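PDB 5AWO: isomaltodextranase from Arthrobacter globiformis, which hydrolyses (1->6)-alpha-D-glucosidic linkages in polysaccharides such as dextran, releasing successive isomaltose units from the non-reducing ends of the chains. Local coordinates for residues T331-M336 against W357-K362; W405-F410 against F463-P468; T419-F424 against R450-L455. All blocks are in the same frame, centred on the assembly; numbering follows the deposited sequence.

Interaction 1: T331-M336 against W357-K362; sequences TMMNLM and WVYTNK
Met333, on helix 326-339, and Val358, in segment 357-362, which leads into helix 362-370, mark the closest approach of the two backbones, with CA atoms 6.9 Å apart. Two neighbouring methionines of the helix meet two neighbouring residues of the other segment. Met332 reaches across with its terminal methyl: a bend at its last torsion (chi3 71°) brings CE to 3.7 Å from Val358 CG1, the two side chains crossing at about a right angle. The same CE lies 3.9 Å from Tyr359 CE1, approaching the ring obliquely at its hydroxyl end, while Tyr359 OH is hydrogen-bonded to Asp347 OD1. Met333 bends earlier, at chi2, and rests CG 3.4 Å from the carbonyl oxygen of Val358. Its sulfur then comes to the edge of the Tyr359 ring, SD lying 4.1 Å from Tyr359 CD1 and near the ring plane, 79° off the normal: a Met-aromatic contact made at the rim. Val358 CG1 touches both methionines, Met332 through CE and Met333 through CB, and also lies against one face of its neighbour's ring. The contact is buried, Leu343 and Ile345 of strand 343-345 adding to it, while helix 295-302 packs against Thr331, Leu335 and Met336.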
ATOM      1  N   THR A 331      -5.278  18.752   4.405  1.00 12.48           N
ATOM      2  CA  THR A 331      -6.049  17.742   3.671  1.00 12.62           C
ATOM      3  C   THR A 331      -5.195  16.746   2.891  1.00 12.45           C
ATOM      4  O   THR A 331      -5.465  15.559   2.923  1.00 12.39           O
ATOM      5  CB  THR A 331      -7.092  18.431   2.782  1.00 12.93           C
ATOM      6  OG1 THR A 331      -8.057  19.069   3.651  1.00 13.49           O
ATOM      7  CG2 THR A 331      -7.776  17.443   1.846  1.00 13.51           C
ATOM      8  N   MET A 332      -4.183  17.250   2.217  1.00 12.14           N
ATOM      9  CA  MET A 332      -3.188  16.408   1.547  1.00 12.32           C
ATOM     10  C   MET A 332      -2.644  15.352   2.517  1.00 12.40           C
ATOM     11  O   MET A 332      -2.661  14.146   2.236  1.00 12.32           O
ATOM     12  CB  MET A 332      -2.061  17.319   1.008  1.00 13.26           C
ATOM     13  CG  MET A 332      -0.870  16.592   0.421  1.00 13.72           C
ATOM     14  SD  MET A 332       0.561  17.664   0.283  1.00 15.04           S
ATOM     15  CE  MET A 332       0.985  17.825   1.987  1.00 14.81           C
ATOM     16  N   MET A 333      -2.130  15.827   3.655  1.00 12.33           N
ATOM     17  CA  MET A 333      -1.500  14.923   4.611  1.00 13.14           C
ATOM     18  C   MET A 333      -2.536  13.961   5.189  1.00 12.96           C
ATOM     19  O   MET A 333      -2.313  12.750   5.275  1.00 13.06           O
ATOM     20  CB  MET A 333      -0.857  15.733   5.721  1.00 13.89           C
ATOM     21  CG  MET A 333      -0.138  14.918   6.780  1.00 14.72           C
ATOM     22  SD  MET A 333       1.308  14.082   6.077  1.00 15.86           S
ATOM     23  CE  MET A 333       1.994  13.289   7.538  1.00 14.77           C
ATOM     24  N   ASN A 334      -3.717  14.472   5.525  1.00 12.53           N
ATOM     25  CA  ASN A 334      -4.748  13.640   6.133  1.00 12.95           C
ATOM     26  C   ASN A 334      -5.213  12.510   5.203  1.00 12.97           C
ATOM     27  O   ASN A 334      -5.507  11.384   5.657  1.00 13.55           O
ATOM     28  CB  ASN A 334      -5.958  14.490   6.536  1.00 13.06           C
ATOM     29  CG  ASN A 334      -5.717  15.363   7.751  1.00 13.75           C
ATOM     30  OD1 ASN A 334      -4.782  15.137   8.530  1.00 14.53           O
ATOM     31  ND2 ASN A 334      -6.563  16.387   7.916  1.00 13.42           N
ATOM     32  N   LEU A 335      -5.277  12.770   3.904  1.00 12.53           N
ATOM     33  CA  LEU A 335      -5.665  11.726   2.965  1.00 12.09           C
ATOM     34  C   LEU A 335      -4.627  10.615   2.910  1.00 12.43           C
ATOM     35  O   LEU A 335      -4.972   9.429   2.920  1.00 12.46           O
ATOM     36  CB  LEU A 335      -5.873  12.314   1.554  1.00 13.04           C
ATOM     37  CG  LEU A 335      -6.278  11.302   0.474  1.00 13.14           C
ATOM     38  CD1 LEU A 335      -7.597  10.598   0.764  1.00 13.36           C
ATOM     39  CD2 LEU A 335      -6.347  11.992  -0.913  1.00 13.00           C
ATOM     40  N   MET A 336      -3.355  10.983   2.832  1.00 12.41           N
ATOM     41  CA  MET A 336      -2.292   9.970   2.764  1.00 12.35           C
ATOM     42  C   MET A 336      -2.320   9.106   4.023  1.00 12.63           C
ATOM     43  O   MET A 336      -2.221   7.870   3.953  1.00 12.52           O
ATOM     44  CB  MET A 336      -0.897  10.608   2.594  1.00 12.32           C
ATOM     45  CG  MET A 336      -0.729  11.515   1.374  1.00 12.88           C
ATOM     46  SD  MET A 336      -1.068  10.675  -0.185  1.00 13.38           S
ATOM     47  CE  MET A 336      -0.750  12.048  -1.286  1.00 13.47           C
ATOM     48  N   TRP A 357       5.611  21.985   9.433  1.00 18.99           N
ATOM     49  CA  TRP A 357       4.566  21.552  10.346  1.00 17.29           C
ATOM     50  C   TRP A 357       3.553  20.530   9.763  1.00 16.50           C
ATOM     51  O   TRP A 357       3.000  19.707  10.478  1.00 17.71           O
ATOM     52  CB  TRP A 357       3.812  22.786  10.894  1.00 17.64           C
ATOM     53  CG  TRP A 357       3.106  23.539   9.791  1.00 16.72           C
ATOM     54  CD1 TRP A 357       3.604  24.575   9.041  1.00 17.65           C
ATOM     55  CD2 TRP A 357       1.798  23.282   9.294  1.00 16.05           C
ATOM     56  NE1 TRP A 357       2.694  24.957   8.107  1.00 17.29           N
ATOM     57  CE2 TRP A 357       1.576  24.177   8.227  1.00 15.82           C
ATOM     58  CE3 TRP A 357       0.797  22.362   9.625  1.00 16.35           C
ATOM     59  CZ2 TRP A 357       0.379  24.204   7.524  1.00 16.06           C
ATOM     60  CZ3 TRP A 357      -0.383  22.374   8.907  1.00 16.25           C
ATOM     61  CH2 TRP A 357      -0.580  23.305   7.858  1.00 16.39           C
ATOM     62  N   VAL A 358       3.312  20.598   8.449  1.00 15.55           N
ATOM     63  CA  VAL A 358       2.343  19.717   7.762  1.00 16.31           C
ATOM     64  C   VAL A 358       2.680  18.244   8.035  1.00 15.25           C
ATOM     65  O   VAL A 358       1.811  17.374   8.216  1.00 14.87           O
ATOM     66  CB  VAL A 358       2.386  19.960   6.202  1.00 18.19           C
ATOM     67  CG1 VAL A 358       1.524  18.953   5.418  1.00 19.55           C
ATOM     68  CG2 VAL A 358       1.949  21.399   5.873  1.00 19.98           C
ATOM     69  N   TYR A 359       3.978  17.997   8.070  1.00 14.53           N
ATOM     70  CA  TYR A 359       4.527  16.648   8.061  1.00 14.58           C
ATOM     71  C   TYR A 359       4.867  16.138   9.463  1.00 15.28           C
ATOM     72  O   TYR A 359       5.137  14.944   9.639  1.00 16.06           O
ATOM     73  CB  TYR A 359       5.776  16.655   7.210  1.00 14.80           C
ATOM     74  CG  TYR A 359       5.526  17.034   5.776  1.00 13.89           C
ATOM     75  CD1 TYR A 359       4.549  16.367   5.017  1.00 13.55           C
ATOM     76  CD2 TYR A 359       6.233  18.049   5.156  1.00 13.01           C
ATOM     77  CE1 TYR A 359       4.323  16.678   3.691  1.00 13.62           C
ATOM     78  CE2 TYR A 359       6.014  18.366   3.826  1.00 13.72           C
ATOM     79  CZ  TYR A 359       5.050  17.689   3.099  1.00 13.16           C
ATOM     80  OH  TYR A 359       4.842  17.992   1.766  1.00 14.42           O
ATOM     81  N   THR A 360       4.858  17.023  10.454  1.00 15.41           N
ATOM     82  CA  THR A 360       5.448  16.727  11.765  1.00 15.75           C
ATOM     83  C   THR A 360       4.455  16.828  12.930  1.00 16.12           C
ATOM     84  O   THR A 360       4.866  17.021  14.084  1.00 17.88           O
ATOM     85  CB  THR A 360       6.678  17.611  12.011  1.00 16.32           C
ATOM     86  OG1 THR A 360       6.284  18.992  12.011  1.00 17.76           O
ATOM     87  CG2 THR A 360       7.738  17.349  10.947  1.00 17.15           C
ATOM     88  N   ASN A 361       3.161  16.681  12.670  1.00 14.42           N
ATOM     89  CA  ASN A 361       2.181  16.566  13.750  1.00 14.88           C
ATOM     90  C   ASN A 361       2.287  15.154  14.334  1.00 15.95           C
ATOM     91  O   ASN A 361       1.964  14.166  13.684  1.00 15.21           O
ATOM     92  CB  ASN A 361       0.778  16.848  13.207  1.00 14.81           C
ATOM     93  CG  ASN A 361      -0.323  16.682  14.235  1.00 15.97           C
ATOM     94  OD1 ASN A 361      -0.248  15.871  15.148  1.00 16.94           O
ATOM     95  ND2 ASN A 361      -1.388  17.415  14.051  1.00 15.85           N
ATOM     96  N   LYS A 362       2.796  15.073  15.558  1.00 16.91           N
ATOM     97  CA  LYS A 362       3.089  13.784  16.175  1.00 18.73           C
ATOM     98  C   LYS A 362       1.856  12.905  16.298  1.00 16.22           C
ATOM     99  O   LYS A 362       1.965  11.679  16.164  1.00 16.18           O
ATOM    100  CB  LYS A 362       3.782  13.981  17.537  1.00 22.26           C
ATOM    101  CG  LYS A 362       5.215  14.508  17.413  1.00 27.55           C
ATOM    102  CD  LYS A 362       5.687  15.185  18.708  1.00 30.51           C
ATOM    103  CE  LYS A 362       6.971  16.007  18.530  1.00 31.67           C
ATOM    104  NZ  LYS A 362       6.824  17.439  18.103  1.00 28.66           N
TER

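Interaction 2: W405-F410 against F463-P468; sequences WGVALF and FRVTPP
Trp405 and Val465 form one hydrogen-bonded pair across the strands, Val407 and Phe463 the next, and each exchanges two backbone bonds. Trp405 N gives a 2.8 Å bond to Val465 O, in the carbonyl plane, and Val465 N answers with a straighter one to Trp405 O (169° at the hydrogen). Val407 N reaches Phe463 O at 3.0 Å, and Phe463 N returns the bond to Val407 O. Between them, Gly406 faces Arg464 in a non-hydrogen-bonded pair, where Gly406 CA lies 3.4 Å from Phe463 O in a CA-H...O contact. Arg464 lays its CD 3.5 Å from Trp405 O, and its guanidinium goes on to a salt bridge with Asp370. These are adjacent strands of the beta sandwich that family 27 enzymes carry after the catalytic barrel; the N-to-C directions of the two short segments make 140°, an antiparallel pair twisted well away from exact opposition. On the face bearing Trp405, Val407, Phe463 and Val465, the two valines touch: Val407 CG2, beside its own backbone N, meets Val465 CG2 at 3.7 Å. Leu409 CD1 approaches Phe463 CE2 obliquely to the ring at 3.8 Å, the two side chains crossing at about a right angle. At the far end the Trp405 indole turns an edge to proline, CD1 lying 4.1 Å from Pro467 CD. Ile422 of strand 418-423 lies against Val407 and Leu409.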
ATOM      1  N   TRP A 405      -9.307   3.598  16.531  1.00 16.48           N
ATOM      2  CA  TRP A 405      -9.548   3.920  15.131  1.00 16.59           C
ATOM      3  C   TRP A 405      -8.962   5.268  14.751  1.00 17.08           C
ATOM      4  O   TRP A 405      -8.857   6.187  15.572  1.00 16.77           O
ATOM      5  CB  TRP A 405     -11.041   4.012  14.883  1.00 16.50           C
ATOM      6  CG  TRP A 405     -11.797   2.701  15.055  1.00 17.32           C
ATOM      7  CD1 TRP A 405     -12.040   2.016  16.232  1.00 18.84           C
ATOM      8  CD2 TRP A 405     -12.403   1.935  14.010  1.00 17.06           C
ATOM      9  NE1 TRP A 405     -12.755   0.876  15.951  1.00 18.67           N
ATOM     10  CE2 TRP A 405     -12.981   0.797  14.603  1.00 18.25           C
ATOM     11  CE3 TRP A 405     -12.493   2.081  12.613  1.00 17.90           C
ATOM     12  CZ2 TRP A 405     -13.659  -0.168  13.861  1.00 19.20           C
ATOM     13  CZ3 TRP A 405     -13.182   1.109  11.879  1.00 18.13           C
ATOM     14  CH2 TRP A 405     -13.747   0.005  12.507  1.00 18.77           C
ATOM     15  N   GLY A 406      -8.630   5.371  13.474  1.00 16.12           N
ATOM     16  CA  GLY A 406      -8.433   6.656  12.818  1.00 15.77           C
ATOM     17  C   GLY A 406      -9.651   6.938  11.949  1.00 15.73           C
ATOM     18  O   GLY A 406     -10.062   6.081  11.159  1.00 16.91           O
ATOM     19  N   VAL A 407     -10.244   8.131  12.093  1.00 14.46           N
ATOM     20  CA  VAL A 407     -11.402   8.534  11.312  1.00 15.65           C
ATOM     21  C   VAL A 407     -11.080   9.873  10.644  1.00 15.02           C
ATOM     22  O   VAL A 407     -10.672  10.818  11.330  1.00 15.08           O
ATOM     23  CB  VAL A 407     -12.667   8.669  12.208  1.00 17.06           C
ATOM     24  CG1 VAL A 407     -13.855   9.197  11.424  1.00 18.15           C
ATOM     25  CG2 VAL A 407     -12.973   7.338  12.903  1.00 18.33           C
ATOM     26  N   ALA A 408     -11.265   9.957   9.321  1.00 13.77           N
ATOM     27  CA  ALA A 408     -10.951  11.195   8.563  1.00 13.82           C
ATOM     28  C   ALA A 408     -12.126  11.618   7.710  1.00 13.98           C
ATOM     29  O   ALA A 408     -12.784  10.804   7.070  1.00 14.57           O
ATOM     30  CB  ALA A 408      -9.712  10.984   7.724  1.00 14.21           C
ATOM     31  N   LEU A 409     -12.418  12.927   7.754  1.00 13.44           N
ATOM     32  CA  LEU A 409     -13.564  13.510   7.093  1.00 13.12           C
ATOM     33  C   LEU A 409     -13.045  14.618   6.157  1.00 12.36           C
ATOM     34  O   LEU A 409     -12.176  15.394   6.564  1.00 13.78           O
ATOM     35  CB  LEU A 409     -14.518  14.105   8.107  1.00 13.57           C
ATOM     36  CG  LEU A 409     -14.988  13.192   9.233  1.00 14.02           C
ATOM     37  CD1 LEU A 409     -15.760  13.970  10.281  1.00 13.59           C
ATOM     38  CD2 LEU A 409     -15.819  12.036   8.736  1.00 14.83           C
ATOM     39  N   PHE A 410     -13.573  14.655   4.921  1.00 12.24           N
ATOM     40  CA  PHE A 410     -13.055  15.537   3.878  1.00 12.46           C
ATOM     41  C   PHE A 410     -14.199  16.281   3.219  1.00 12.65           C
ATOM     42  O   PHE A 410     -15.273  15.742   3.048  1.00 12.65           O
ATOM     43  CB  PHE A 410     -12.309  14.723   2.811  1.00 12.27           C
ATOM     44  CG  PHE A 410     -11.123  13.983   3.330  1.00 12.05           C
ATOM     45  CD1 PHE A 410      -9.873  14.569   3.357  1.00 12.12           C
ATOM     46  CD2 PHE A 410     -11.250  12.673   3.764  1.00 12.72           C
ATOM     47  CE1 PHE A 410      -8.778  13.912   3.883  1.00 12.12           C
ATOM     48  CE2 PHE A 410     -10.142  11.993   4.226  1.00 12.77           C
ATOM     49  CZ  PHE A 410      -8.906  12.600   4.290  1.00 12.96           C
ATOM     50  N   PHE A 463      -9.358  12.225  13.381  1.00 14.48           N
ATOM     51  CA  PHE A 463      -9.648  11.922  14.787  1.00 14.77           C
ATOM     52  C   PHE A 463      -9.036  10.582  15.162  1.00 15.21           C
ATOM     53  O   PHE A 463      -9.004   9.639  14.354  1.00 15.59           O
ATOM     54  CB  PHE A 463     -11.160  11.834  15.026  1.00 15.35           C
ATOM     55  CG  PHE A 463     -11.931  13.054  14.637  1.00 14.88           C
ATOM     56  CD1 PHE A 463     -12.142  14.097  15.549  1.00 14.96           C
ATOM     57  CD2 PHE A 463     -12.445  13.176  13.352  1.00 15.69           C
ATOM     58  CE1 PHE A 463     -12.842  15.221  15.187  1.00 15.45           C
ATOM     59  CE2 PHE A 463     -13.141  14.301  12.989  1.00 15.96           C
ATOM     60  CZ  PHE A 463     -13.355  15.311  13.911  1.00 15.32           C
ATOM     61  N   ARG A 464      -8.561  10.491  16.409  1.00 15.04           N
ATOM     62  CA  ARG A 464      -8.340   9.179  17.042  1.00 15.55           C
ATOM     63  C   ARG A 464      -9.592   8.889  17.841  1.00 15.94           C
ATOM     64  O   ARG A 464      -9.977   9.702  18.689  1.00 16.66           O
ATOM     65  CB  ARG A 464      -7.114   9.206  17.951  1.00 15.96           C
ATOM     66  CG  ARG A 464      -6.890   7.919  18.765  1.00 17.10           C
ATOM     67  CD  ARG A 464      -6.354   6.753  17.962  1.00 18.24           C
ATOM     68  NE  ARG A 464      -4.969   6.961  17.596  1.00 19.06           N
ATOM     69  CZ  ARG A 464      -4.019   6.026  17.520  1.00 19.04           C
ATOM     70  NH1 ARG A 464      -4.274   4.760  17.753  1.00 20.78           N
ATOM     71  NH2 ARG A 464      -2.809   6.368  17.162  1.00 18.86           N
ATOM     72  N   VAL A 465     -10.218   7.737  17.582  1.00 16.54           N
ATOM     73  CA  VAL A 465     -11.389   7.284  18.301  1.00 17.35           C
ATOM     74  C   VAL A 465     -11.035   6.019  19.089  1.00 17.05           C
ATOM     75  O   VAL A 465     -10.494   5.051  18.552  1.00 17.16           O
ATOM     76  CB  VAL A 465     -12.557   7.009  17.344  1.00 17.55           C
ATOM     77  CG1 VAL A 465     -13.785   6.535  18.120  1.00 17.88           C
ATOM     78  CG2 VAL A 465     -12.870   8.258  16.510  1.00 17.88           C
ATOM     79  N   THR A 466     -11.273   6.089  20.400  1.00 17.95           N
ATOM     80  CA  THR A 466     -10.845   5.035  21.310  1.00 19.42           C
ATOM     81  C   THR A 466     -12.057   4.479  22.074  1.00 20.70           C
ATOM     82  O   THR A 466     -12.512   5.078  23.063  1.00 21.61           O
ATOM     83  CB  THR A 466      -9.786   5.556  22.301  1.00 20.14           C
ATOM     84  OG1 THR A 466      -8.721   6.228  21.597  1.00 19.99           O
ATOM     85  CG2 THR A 466      -9.168   4.420  23.112  1.00 21.23           C
ATOM     86  N   PRO A 467     -12.605   3.348  21.602  1.00 21.36           N
ATOM     87  CA  PRO A 467     -13.679   2.661  22.319  1.00 21.51           C
ATOM     88  C   PRO A 467     -13.232   2.275  23.725  1.00 21.96           C
ATOM     89  O   PRO A 467     -12.098   1.846  23.901  1.00 23.92           O
ATOM     90  CB  PRO A 467     -13.896   1.397  21.478  1.00 22.19           C
ATOM     91  CG  PRO A 467     -13.527   1.830  20.092  1.00 21.48           C
ATOM     92  CD  PRO A 467     -12.345   2.716  20.297  1.00 20.63           C
ATOM     93  N   PRO A 468     -14.126   2.446  24.710  1.00 25.15           N
ATOM     94  CA  PRO A 468     -13.871   1.814  26.011  1.00 27.99           C
ATOM     95  C   PRO A 468     -14.010   0.300  25.877  1.00 29.91           C
ATOM     96  O   PRO A 468     -14.746  -0.176  25.008  1.00 31.66           O
ATOM     97  CB  PRO A 468     -14.964   2.403  26.909  1.00 29.21           C
ATOM     98  CG  PRO A 468     -16.068   2.752  26.002  1.00 28.45           C
ATOM     99  CD  PRO A 468     -15.463   3.044  24.637  1.00 27.13           C
TER

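Interaction 3: T419-F424 against R450-L455; sequences TKTIDF and RATAAL. With PO4 (phosphate ion), chain B.
Thr421 and Thr452 turn their hydroxyls together through unlike torsions: OG1 of Thr421 lies beside its backbone N (chi1 -63°), that of Thr452 opposite its own (chi1 -170°). The side chains run side by side, and the two OG1 atoms share a 2.7 Å hydrogen bond. They form a non-hydrogen-bonded pair of an antiparallel ladder, flanked by the doubly bonded pairs Lys420-Ala453 and Ile422-Ala451. On the same face Arg450 CG takes the crowded position between backbone N and carbonyl carbon (chi1 60°); the chain bends at chi3, passing NH2 3.5 Å from Thr421 CG2. Its guanidinium turns an edge to a phosphate ion, probably from the crystallisation liquor: Arg450 NE bonds phosphate O3 at 2.9 Å, nearly straight, and Arg450 NH2 bonds phosphate O4 at 2.9 Å. The Phe424 ring lays one face over Arg450 N, while Phe424 CZ reaches Ala451 CB at 4.0 Å. Were Phe424 an alanine, the Arg450 backbone and Ala451 methyl would probably lose the ring packed on them, leaving a gap towards Val465. Asp423 OD1 accepts a hydrogen bond from Lys426 N; its OD2 lies 2.5 Å from phosphate O3, so one acid group is probably protonated. With Lys426 NZ also binding the anion, two cationic side chains probably offset the gathered negative charge.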
ATOM      1  N   THR A 419     -21.132  19.398   5.976  1.00 14.68           N
ATOM      2  CA  THR A 419     -21.021  18.594   7.166  1.00 14.99           C
ATOM      3  C   THR A 419     -20.770  17.134   6.773  1.00 14.69           C
ATOM      4  O   THR A 419     -21.485  16.588   5.916  1.00 16.18           O
ATOM      5  CB  THR A 419     -22.285  18.689   8.026  1.00 16.14           C
ATOM      6  OG1 THR A 419     -22.406  20.036   8.479  1.00 17.67           O
ATOM      7  CG2 THR A 419     -22.226  17.708   9.221  1.00 16.35           C
ATOM      8  N   LYS A 420     -19.775  16.524   7.401  1.00 14.02           N
ATOM      9  CA  LYS A 420     -19.473  15.117   7.237  1.00 14.25           C
ATOM     10  C   LYS A 420     -19.483  14.447   8.593  1.00 14.26           C
ATOM     11  O   LYS A 420     -18.999  15.030   9.571  1.00 14.45           O
ATOM     12  CB  LYS A 420     -18.085  14.934   6.607  1.00 13.95           C
ATOM     13  CG  LYS A 420     -17.917  15.548   5.226  1.00 15.02           C
ATOM     14  CD  LYS A 420     -18.790  14.876   4.184  1.00 14.93           C
ATOM     15  CE  LYS A 420     -18.528  15.422   2.792  1.00 15.38           C
ATOM     16  NZ  LYS A 420     -19.479  14.901   1.767  1.00 15.43           N
ATOM     17  N   THR A 421     -19.983  13.211   8.638  1.00 14.92           N
ATOM     18  CA  THR A 421     -20.168  12.497   9.907  1.00 15.32           C
ATOM     19  C   THR A 421     -19.896  11.012   9.712  1.00 16.29           C
ATOM     20  O   THR A 421     -20.278  10.430   8.684  1.00 15.57           O
ATOM     21  CB  THR A 421     -21.603  12.686  10.426  1.00 15.53           C
ATOM     22  OG1 THR A 421     -21.838  14.073  10.693  1.00 15.82           O
ATOM     23  CG2 THR A 421     -21.857  11.895  11.679  1.00 16.50           C
ATOM     24  N   ILE A 422     -19.231  10.428  10.697  1.00 16.16           N
ATOM     25  CA  ILE A 422     -19.108   8.983  10.819  1.00 17.07           C
ATOM     26  C   ILE A 422     -19.715   8.587  12.168  1.00 17.85           C
ATOM     27  O   ILE A 422     -19.293   9.056  13.222  1.00 17.85           O
ATOM     28  CB  ILE A 422     -17.641   8.511  10.682  1.00 17.90           C
ATOM     29  CG1 ILE A 422     -17.246   8.481   9.193  1.00 18.67           C
ATOM     30  CG2 ILE A 422     -17.420   7.122  11.287  1.00 18.24           C
ATOM     31  CD1 ILE A 422     -17.917   7.399   8.398  1.00 20.41           C
ATOM     32  N   ASP A 423     -20.707   7.710  12.093  1.00 18.77           N
ATOM     33  CA  ASP A 423     -21.416   7.229  13.269  1.00 18.94           C
ATOM     34  C   ASP A 423     -20.839   5.890  13.687  1.00 18.68           C
ATOM     35  O   ASP A 423     -20.661   4.982  12.847  1.00 17.60           O
ATOM     36  CB  ASP A 423     -22.889   7.078  12.923  1.00 18.94           C
ATOM     37  CG  ASP A 423     -23.723   6.765  14.145  1.00 20.19           C
ATOM     38  OD1 ASP A 423     -23.782   5.581  14.582  1.00 22.81           O
ATOM     39  OD2 ASP A 423     -24.293   7.713  14.695  1.00 21.29           O
ATOM     40  N   PHE A 424     -20.475   5.767  14.957  1.00 19.31           N
ATOM     41  CA  PHE A 424     -19.703   4.616  15.408  1.00 20.35           C
ATOM     42  C   PHE A 424     -20.493   3.315  15.389  1.00 20.60           C
ATOM     43  O   PHE A 424     -19.898   2.254  15.223  1.00 21.05           O
ATOM     44  CB  PHE A 424     -19.050   4.850  16.779  1.00 20.76           C
ATOM     45  CG  PHE A 424     -18.182   6.098  16.842  1.00 20.23           C
ATOM     46  CD1 PHE A 424     -17.589   6.613  15.687  1.00 20.75           C
ATOM     47  CD2 PHE A 424     -17.996   6.789  18.036  1.00 20.24           C
ATOM     48  CE1 PHE A 424     -16.791   7.744  15.753  1.00 19.55           C
ATOM     49  CE2 PHE A 424     -17.191   7.914  18.096  1.00 20.43           C
ATOM     50  CZ  PHE A 424     -16.602   8.400  16.952  1.00 21.43           C
ATOM     51  N   ARG A 450     -20.290   9.473  17.666  1.00 19.31           N
ATOM     52  CA  ARG A 450     -20.077   9.877  16.285  1.00 19.72           C
ATOM     53  C   ARG A 450     -18.921  10.872  16.275  1.00 19.24           C
ATOM     54  O   ARG A 450     -18.573  11.441  17.327  1.00 20.05           O
ATOM     55  CB  ARG A 450     -21.353  10.493  15.716  1.00 20.05           C
ATOM     56  CG  ARG A 450     -21.823  11.729  16.475  1.00 20.57           C
ATOM     57  CD  ARG A 450     -23.329  11.943  16.433  1.00 20.90           C
ATOM     58  NE  ARG A 450     -23.824  12.261  15.092  1.00 21.29           N
ATOM     59  CZ  ARG A 450     -23.943  13.491  14.576  1.00 22.60           C
ATOM     60  NH1 ARG A 450     -23.563  14.578  15.262  1.00 25.32           N
ATOM     61  NH2 ARG A 450     -24.437  13.630  13.350  1.00 22.54           N
ATOM     62  N   ALA A 451     -18.297  11.001  15.107  1.00 18.87           N
ATOM     63  CA  ALA A 451     -17.342  12.070  14.814  1.00 17.79           C
ATOM     64  C   ALA A 451     -17.907  12.883  13.655  1.00 17.17           C
ATOM     65  O   ALA A 451     -18.385  12.320  12.649  1.00 17.76           O
ATOM     66  CB  ALA A 451     -16.002  11.464  14.452  1.00 17.44           C
ATOM     67  N   THR A 452     -17.867  14.209  13.793  1.00 15.72           N
ATOM     68  CA  THR A 452     -18.507  15.087  12.819  1.00 16.00           C
ATOM     69  C   THR A 452     -17.721  16.381  12.666  1.00 15.93           C
ATOM     70  O   THR A 452     -17.009  16.789  13.578  1.00 16.53           O
ATOM     71  CB  THR A 452     -19.962  15.398  13.232  1.00 16.68           C
ATOM     72  OG1 THR A 452     -20.679  16.059  12.177  1.00 15.51           O
ATOM     73  CG2 THR A 452     -20.028  16.227  14.491  1.00 17.23           C
ATOM     74  N   ALA A 453     -17.846  17.003  11.503  1.00 15.58           N
ATOM     75  CA  ALA A 453     -17.225  18.298  11.265  1.00 15.83           C
ATOM     76  C   ALA A 453     -17.958  19.034  10.181  1.00 15.58           C
ATOM     77  O   ALA A 453     -18.386  18.431   9.188  1.00 15.90           O
ATOM     78  CB  ALA A 453     -15.773  18.126  10.868  1.00 16.28           C
ATOM     79  N   ALA A 454     -18.103  20.339  10.371  1.00 15.27           N
ATOM     80  CA  ALA A 454     -18.624  21.239   9.365  1.00 14.87           C
ATOM     81  C   ALA A 454     -17.416  21.841   8.692  1.00 15.55           C
ATOM     82  O   ALA A 454     -16.722  22.687   9.229  1.00 18.42           O
ATOM     83  CB  ALA A 454     -19.478  22.334  10.009  1.00 15.61           C
ATOM     84  N   LEU A 455     -17.118  21.340   7.493  1.00 14.35           N
ATOM     85  CA  LEU A 455     -15.857  21.594   6.855  1.00 14.43           C
ATOM     86  C   LEU A 455     -15.937  22.638   5.766  1.00 13.65           C
ATOM     87  O   LEU A 455     -16.777  22.544   4.869  1.00 13.61           O
ATOM     88  CB  LEU A 455     -15.371  20.299   6.227  1.00 13.99           C
ATOM     89  CG  LEU A 455     -15.035  19.162   7.191  1.00 14.11           C
ATOM     90  CD1 LEU A 455     -14.853  17.839   6.472  1.00 14.40           C
ATOM     91  CD2 LEU A 455     -13.797  19.510   7.973  1.00 14.48           C
TER
HETATM   92  P   PO4 B 701     -25.621  10.035  12.445  1.00 22.08           P
HETATM   93  O1  PO4 B 701     -26.985   9.651  13.015  1.00 25.31           O
HETATM   94  O2  PO4 B 701     -25.327   9.066  11.282  1.00 22.50           O
HETATM   95  O3  PO4 B 701     -24.536   9.929  13.491  1.00 21.28           O
HETATM   96  O4  PO4 B 701     -25.670  11.443  11.917  1.00 22.58           O

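Overall arrangement
Together the contacts run from the catalytic barrel into the beta sandwich that follows it, with the joint at interactions 1 and 2. These two have centres about 15 Å apart and meet through Phe410, whose CZ lies 3.6 Å from Leu335 CA, so strand 405-410 packs directly on helix 326-339. Interactions 2 and 3, about 10 Å apart between centres, stack as facing layers of the sandwich: Val465 CG1 touches Phe424 CZ at 3.6 Å, and Leu409 CD1 approaches Lys420 O at 3.5 Å. Interaction 3 lies within the chain span bracketed by interaction 2, and its nearest atoms stay about 7 Å from interaction 1. All three lie away from the probable catalytic pair, Asp201 and Asp262.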